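Local coordinates for fibronectin type-III domain-containing protein (Caldanaerobacter subterraneus subsp. tengcongensis, PDB 7JGU) that is of unknown function but contributes a fibronectin type III domain, here in mutant form, whose natural version is extremely heat-stable, at residues V8-E13 / V83-T88; Y35-V40 / F69-V74. All blocks are in the same frame, centred on the assembly; numbering follows the deposited sequence. Where two conformers were deposited one is given.

Contact 1: V8-E13 / V83-T88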
loop_
_atom_site.group_PDB
_atom_site.type_symbol
_atom_site.label_atom_id
_atom_site.label_comp_id
_atom_site.label_asym_id
_atom_site.label_seq_id
_atom_site.Cartn_x
_atom_site.Cartn_y
_atom_site.Cartn_z
ATOM N N VAL A 8 6.757 4.644 6.936
ATOM C CA VAL A 8 7.152 3.528 7.778
ATOM C C VAL A 8 5.887 2.907 8.344
ATOM O O VAL A 8 4.784 3.427 8.171
ATOM C CB VAL A 8 8.155 3.930 8.879
ATOM C CG1 VAL A 8 9.454 4.425 8.240
ATOM C CG2 VAL A 8 7.577 4.995 9.790
ATOM N N GLY A 9 6.053 1.778 9.017
ATOM C CA GLY A 9 4.899 1.085 9.551
ATOM C C GLY A 9 3.909 0.651 8.494
ATOM O O GLY A 9 2.702 0.651 8.754
ATOM N N PHE A 10 4.382 0.290 7.305
ATOM C CA PHE A 10 3.500 -0.125 6.212
ATOM C C PHE A 10 3.143 -1.582 6.447
ATOM O O PHE A 10 4.015 -2.456 6.394
ATOM C CB PHE A 10 4.207 0.045 4.875
ATOM C CG PHE A 10 3.387 -0.331 3.671
ATOM C CD1 PHE A 10 2.017 -0.227 3.679
ATOM C CD2 PHE A 10 4.013 -0.759 2.523
ATOM C CE1 PHE A 10 1.290 -0.574 2.535
ATOM C CE2 PHE A 10 3.301 -1.100 1.410
ATOM C CZ PHE A 10 1.950 -0.981 1.415
ATOM N N TRP A 11 1.882 -1.833 6.746
ATOM C CA TRP A 11 1.383 -3.151 7.093
ATOM C C TRP A 11 0.203 -3.501 6.210
ATOM O O TRP A 11 -0.613 -2.648 5.869
ATOM C CB TRP A 11 0.925 -3.163 8.546
ATOM C CG TRP A 11 2.021 -2.784 9.506
ATOM C CD1 TRP A 11 3.355 -3.066 9.389
ATOM C CD2 TRP A 11 1.883 -2.034 10.715
ATOM N NE1 TRP A 11 4.046 -2.547 10.445
ATOM C CE2 TRP A 11 3.170 -1.893 11.275
ATOM C CE3 TRP A 11 0.796 -1.447 11.371
ATOM C CZ2 TRP A 11 3.396 -1.216 12.470
ATOM C CZ3 TRP A 11 1.022 -0.765 12.553
ATOM C CH2 TRP A 11 2.311 -0.656 13.095
ATOM N N VAL A 12 0.104 -4.780 5.881
ATOM C CA VAL A 12 -0.984 -5.314 5.086
ATOM C C VAL A 12 -1.718 -6.271 6.006
ATOM O O VAL A 12 -1.128 -7.248 6.478
ATOM C CB VAL A 12 -0.452 -6.023 3.837
ATOM C CG1 VAL A 12 -1.585 -6.630 3.025
ATOM C CG2 VAL A 12 0.356 -5.068 2.976
ATOM N N GLU A 13 -2.980 -5.976 6.287
ATOM C CA GLU A 13 -3.725 -6.624 7.348
ATOM C C GLU A 13 -4.945 -7.330 6.783
ATOM O O GLU A 13 -5.572 -6.873 5.823
ATOM C CB GLU A 13 -4.164 -5.603 8.410
ATOM C CG GLU A 13 -3.005 -4.999 9.202
ATOM C CD GLU A 13 -3.399 -3.736 9.937
ATOM O OE1 GLU A 13 -4.615 -3.475 10.049
ATOM O OE2 GLU A 13 -2.497 -3.002 10.397
ATOM N N VAL A 83 8.430 1.695 -0.420
ATOM C CA VAL A 83 8.480 0.693 0.640
ATOM C C VAL A 83 7.455 -0.375 0.308
ATOM O O VAL A 83 6.426 -0.090 -0.298
ATOM C CB VAL A 83 8.221 1.281 2.037
ATOM C CG1 VAL A 83 9.217 2.356 2.302
ATOM C CG2 VAL A 83 6.818 1.826 2.157
ATOM N N THR A 84 7.748 -1.615 0.681
ATOM C CA THR A 84 6.852 -2.725 0.370
ATOM C C THR A 84 6.396 -3.457 1.622
ATOM O O THR A 84 7.031 -3.400 2.671
ATOM C CB THR A 84 7.467 -3.724 -0.626
ATOM O OG1 THR A 84 8.643 -4.308 -0.050
ATOM C CG2 THR A 84 7.798 -3.056 -1.952
ATOM N N ALA A 85 5.289 -4.174 1.471
ATOM C CA ALA A 85 4.746 -4.998 2.537
ATOM C C ALA A 85 3.874 -6.062 1.890
ATOM O O ALA A 85 3.378 -5.879 0.782
ATOM C CB ALA A 85 3.921 -4.180 3.526
ATOM N N SER A 86 3.669 -7.162 2.611
ATOM C CA SER A 86 2.965 -8.304 2.058
ATOM C C SER A 86 2.007 -8.886 3.081
ATOM O O SER A 86 2.205 -8.756 4.283
ATOM C CB SER A 86 3.940 -9.441 1.694
ATOM O OG SER A 86 4.851 -9.053 0.696
ATOM N N SER A 87 0.991 -9.588 2.577
ATOM C CA SER A 87 0.193 -10.492 3.395
ATOM C C SER A 87 -0.525 -11.460 2.461
ATOM O O SER A 87 -0.337 -11.440 1.247
ATOM C CB SER A 87 -0.790 -9.775 4.320
ATOM O OG SER A 87 -1.309 -10.696 5.276
ATOM N N THR A 88 -1.338 -12.318 3.035
ATOM C CA THR A 88 -2.079 -13.274 2.237
ATOM C C THR A 88 -3.562 -13.169 2.547
ATOM O O THR A 88 -3.970 -12.736 3.627
ATOM C CB THR A 88 -1.617 -14.722 2.473
ATOM O OG1 THR A 88 -2.109 -15.178 3.736
ATOM C CG2 THR A 88 -0.096 -14.826 2.432
HETATM O O HOH W 1 6.698 -2.582 5.403
HETATM O O HOH W 2 2.359 -6.614 6.167
#

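Contact 2: Y35-V40 / F69-V74. Unlike the reference sequence in segment 69-74: I72 (reference Arg).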
loop_
_atom_site.group_PDB
_atom_site.type_symbol
_atom_site.label_atom_id
_atom_site.label_comp_id
_atom_site.label_asym_id
_atom_site.label_seq_id
_atom_site.Cartn_x
_atom_site.Cartn_y
_atom_site.Cartn_z
ATOM N N TYR A 35 -0.422 9.636 -0.976
ATOM C CA TYR A 35 0.275 8.370 -1.057
ATOM C C TYR A 35 -0.240 7.623 -2.275
ATOM O O TYR A 35 -1.407 7.764 -2.644
ATOM C CB TYR A 35 0.023 7.532 0.199
ATOM C CG TYR A 35 0.360 8.241 1.476
ATOM C CD1 TYR A 35 -0.575 9.039 2.115
ATOM C CD2 TYR A 35 1.618 8.150 2.027
ATOM C CE1 TYR A 35 -0.261 9.720 3.295
ATOM C CE2 TYR A 35 1.937 8.820 3.203
ATOM C CZ TYR A 35 1.000 9.604 3.827
ATOM O OH TYR A 35 1.315 10.276 4.996
ATOM N N GLU A 36 0.636 6.830 -2.879
ATOM C CA GLU A 36 0.270 6.027 -4.033
ATOM C C GLU A 36 0.669 4.585 -3.787
ATOM O O GLU A 36 1.769 4.315 -3.304
ATOM C CB GLU A 36 0.930 6.550 -5.310
ATOM C CG GLU A 36 0.286 6.063 -6.591
ATOM C CD GLU A 36 0.608 6.914 -7.797
ATOM O OE1 GLU A 36 1.211 8.001 -7.648
ATOM O OE2 GLU A 36 0.253 6.489 -8.912
ATOM N N ILE A 37 -0.241 3.677 -4.094
ATOM C CA ILE A 37 -0.085 2.258 -3.852
ATOM C C ILE A 37 -0.033 1.523 -5.171
ATOM O O ILE A 37 -0.847 1.768 -6.065
ATOM C CB ILE A 37 -1.299 1.748 -3.050
ATOM C CG1 ILE A 37 -1.491 2.556 -1.771
ATOM C CG2 ILE A 37 -1.187 0.252 -2.815
ATOM C CD1 ILE A 37 -2.891 2.389 -1.194
ATOM N N TYR A 38 0.866 0.552 -5.234
ATOM C CA TYR A 38 1.053 -0.320 -6.382
ATOM C C TYR A 38 0.996 -1.771 -5.932
ATOM O O TYR A 38 1.408 -2.108 -4.826
ATOM C CB TYR A 38 2.415 -0.077 -7.028
ATOM C CG TYR A 38 2.595 1.341 -7.508
ATOM C CD1 TYR A 38 2.970 2.339 -6.626
ATOM C CD2 TYR A 38 2.382 1.676 -8.833
ATOM C CE1 TYR A 38 3.124 3.638 -7.054
ATOM C CE2 TYR A 38 2.545 2.983 -9.281
ATOM C CZ TYR A 38 2.915 3.955 -8.380
ATOM O OH TYR A 38 3.098 5.250 -8.791
ATOM N N LEU A 39 0.515 -2.624 -6.822
ATOM C CA LEU A 39 0.613 -4.062 -6.677
ATOM C C LEU A 39 1.915 -4.529 -7.306
ATOM O O LEU A 39 2.239 -4.156 -8.434
ATOM C CB LEU A 39 -0.560 -4.711 -7.405
ATOM C CG LEU A 39 -0.542 -6.230 -7.411
ATOM C CD1 LEU A 39 -0.772 -6.745 -6.015
ATOM C CD2 LEU A 39 -1.590 -6.778 -8.360
ATOM N N VAL A 40 2.657 -5.349 -6.590
ATOM C CA VAL A 40 3.863 -5.967 -7.122
ATOM C C VAL A 40 3.411 -7.259 -7.796
ATOM O O VAL A 40 2.989 -8.202 -7.128
ATOM C CB VAL A 40 4.891 -6.215 -6.014
ATOM C CG1 VAL A 40 6.176 -6.737 -6.598
ATOM C CG2 VAL A 40 5.136 -4.935 -5.233
ATOM N N PHE A 69 2.614 -5.272 -1.916
ATOM C CA PHE A 69 2.295 -3.919 -2.336
ATOM C C PHE A 69 3.487 -3.009 -2.128
ATOM O O PHE A 69 4.298 -3.234 -1.246
ATOM C CB PHE A 69 1.096 -3.372 -1.559
ATOM C CG PHE A 69 -0.150 -4.190 -1.727
ATOM C CD1 PHE A 69 -0.981 -3.973 -2.806
ATOM C CD2 PHE A 69 -0.462 -5.213 -0.844
ATOM C CE1 PHE A 69 -2.117 -4.743 -2.988
ATOM C CE2 PHE A 69 -1.598 -5.981 -1.029
ATOM C CZ PHE A 69 -2.422 -5.736 -2.089
ATOM N N ALA A 70 3.556 -1.969 -2.942
ATOM C CA ALA A 70 4.560 -0.920 -2.838
ATOM C C ALA A 70 3.853 0.400 -2.588
ATOM O O ALA A 70 2.785 0.657 -3.135
ATOM C CB ALA A 70 5.423 -0.833 -4.084
ATOM N N LEU A 71 4.447 1.227 -1.748
ATOM C CA LEU A 71 3.867 2.483 -1.301
ATOM C C LEU A 71 4.902 3.580 -1.434
ATOM O O LEU A 71 6.075 3.366 -1.136
ATOM C CB LEU A 71 3.495 2.343 0.167
ATOM C CG LEU A 71 2.947 3.551 0.891
ATOM C CD1 LEU A 71 1.538 3.889 0.449
ATOM C CD2 LEU A 71 2.971 3.280 2.395
ATOM N N ILE A 72 4.451 4.740 -1.910
ATOM C CA ILE A 72 5.242 5.965 -1.894
ATOM C C ILE A 72 4.422 7.086 -1.280
ATOM O O ILE A 72 3.186 7.084 -1.324
ATOM C CB ILE A 72 5.728 6.408 -3.280
ATOM C CG1 ILE A 72 4.630 6.238 -4.336
ATOM C CG2 ILE A 72 6.930 5.616 -3.660
ATOM C CD1 ILE A 72 4.860 7.053 -5.609
ATOM N N ALA A 73 5.132 8.080 -0.748
ATOM C CA ALA A 73 4.539 9.349 -0.359
ATOM C C ALA A 73 4.948 10.374 -1.409
ATOM O O ALA A 73 6.052 10.314 -1.941
ATOM C CB ALA A 73 5.060 9.786 0.998
ATOM N N VAL A 74 4.067 11.337 -1.674
ATOM C CA VAL A 74 4.268 12.278 -2.773
ATOM C C VAL A 74 3.920 13.687 -2.317
ATOM O O VAL A 74 2.966 13.899 -1.561
ATOM C CB VAL A 74 3.381 11.887 -3.968
ATOM C CG1 VAL A 74 3.724 12.732 -5.176
ATOM C CG2 VAL A 74 3.517 10.410 -4.297
#

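Contact 1: V8-E13 / V83-T88
V12 lies opposite S87, and W11 opposite A85, where strand 11-13 runs nearly parallel to strand 83-88, their axes 19° apart and 5.7 Å from each other at closest approach. The backbones form no direct hydrogen bond across this spacing, and two waters bridge it instead. One donates to both F10 O and T84 O; the other accepts from V12 N and donates to S86 O, so each joins a polar group of one segment to a carbonyl of the other. Inward of these bridges and alongside them, the side chains of F10, V12, A85 and S87 make the direct contact. The A85 methyl is central: its CB lies over one face of the F10 ring in a CH-pi contact, 3.9 Å from the centroid and 23° off the normal, displaced toward the rim on the CD2 side. The same CB is 3.3 Å from F10 O, and V12 CG2 meets it at 3.7 Å. V12 carries CG1 anti to its backbone N (chi1 178°), a rotation that presses this branch against the other strand while CG2 turns to the alanine. V12 CG1 and S87 CB are only 3.5 Å apart, tighter than ordinary carbon contact. The F10 ring also packs against L24 of strand 21-25 and against F69 and L71 of strand 66-75, reaching into the interior between the two sheets. Replacing F10 with an alanine would probably leave the A85 methyl without its aromatic face and open a gap toward strand 66-75. W11 and E13 pair through their backbones with T25 and L23, whereas strand 83-88 is bonded to strand 66-75. The contact thus brings together the outermost strands of two different sheets, 11-15 and 78-88, along one edge of the fibronectin type III sandwich.

Contact 2: Y35-V40 / F69-V74
L71 packs between Y35 and I37 on the buried side of the two strands. Its CG stands anti to the backbone N (chi1 176°), and the terminal branch turns back across the pair: CD1 lies 4.0 Å from Y35 CB and just as far from I37 CG1. Farther along the same face, L39 CD1 meets F69 CE1 at 3.9 Å, and at the other end the Y35 ring presses its CE2 against A73 CB, also 3.9 Å away. Strands 34-41 and 66-75 are the central neighbours in the four-stranded sheet of the fibronectin type III beta sandwich, and this inner face packs on L22 and L24 of strand 21-25. Behind the apolar layer the backbones form a regular antiparallel ladder. E36 with I72 and Y38 with A70 are hydrogen-bonded pairs, each joined by two N-H to carbonyl bonds; that from Y38 N to A70 O is 2.8 Å long, with an angle of 162° at the hydrogen, and reaches the acceptor in its carbonyl plane. A70 O also lies in the plane of the Y38 ring, at its edge.

On the opposite face lie Y38, E36 and I72, with I72 buried and also packed on F82 of strand 78-88. The side chains of Y38 and I72 cross, the ring offering its CE1 edge to I72, while the extended E36 chain carries its carboxylate outward. The isoleucine replaces a natural arginine and meets the E36 side chain through carbon alone; the arginine could have offered E36 a positive charge, consistent with surface charge pairing contributing to the natural domain's heat stability.

In the fold
The two contacts illustrate two ways in which a beta sandwich joins its strands. Contact 2 is buried and lies within the four-stranded sheet, where direct backbone bonds set the register and apolar side chains fill the inner face. Contact 1 lies nearer the surface and spans two sheets, relying on waters and a few close side chains. Strands 66-75 and 78-88 follow one another in the chain and are neighbours in one sheet, so the contacts touch: V83 O probably accepts from L71 N and A85 O from F69 N. Along the chain, contact 2 is nested inside the long loop that contact 1 closes near the domain's two ends.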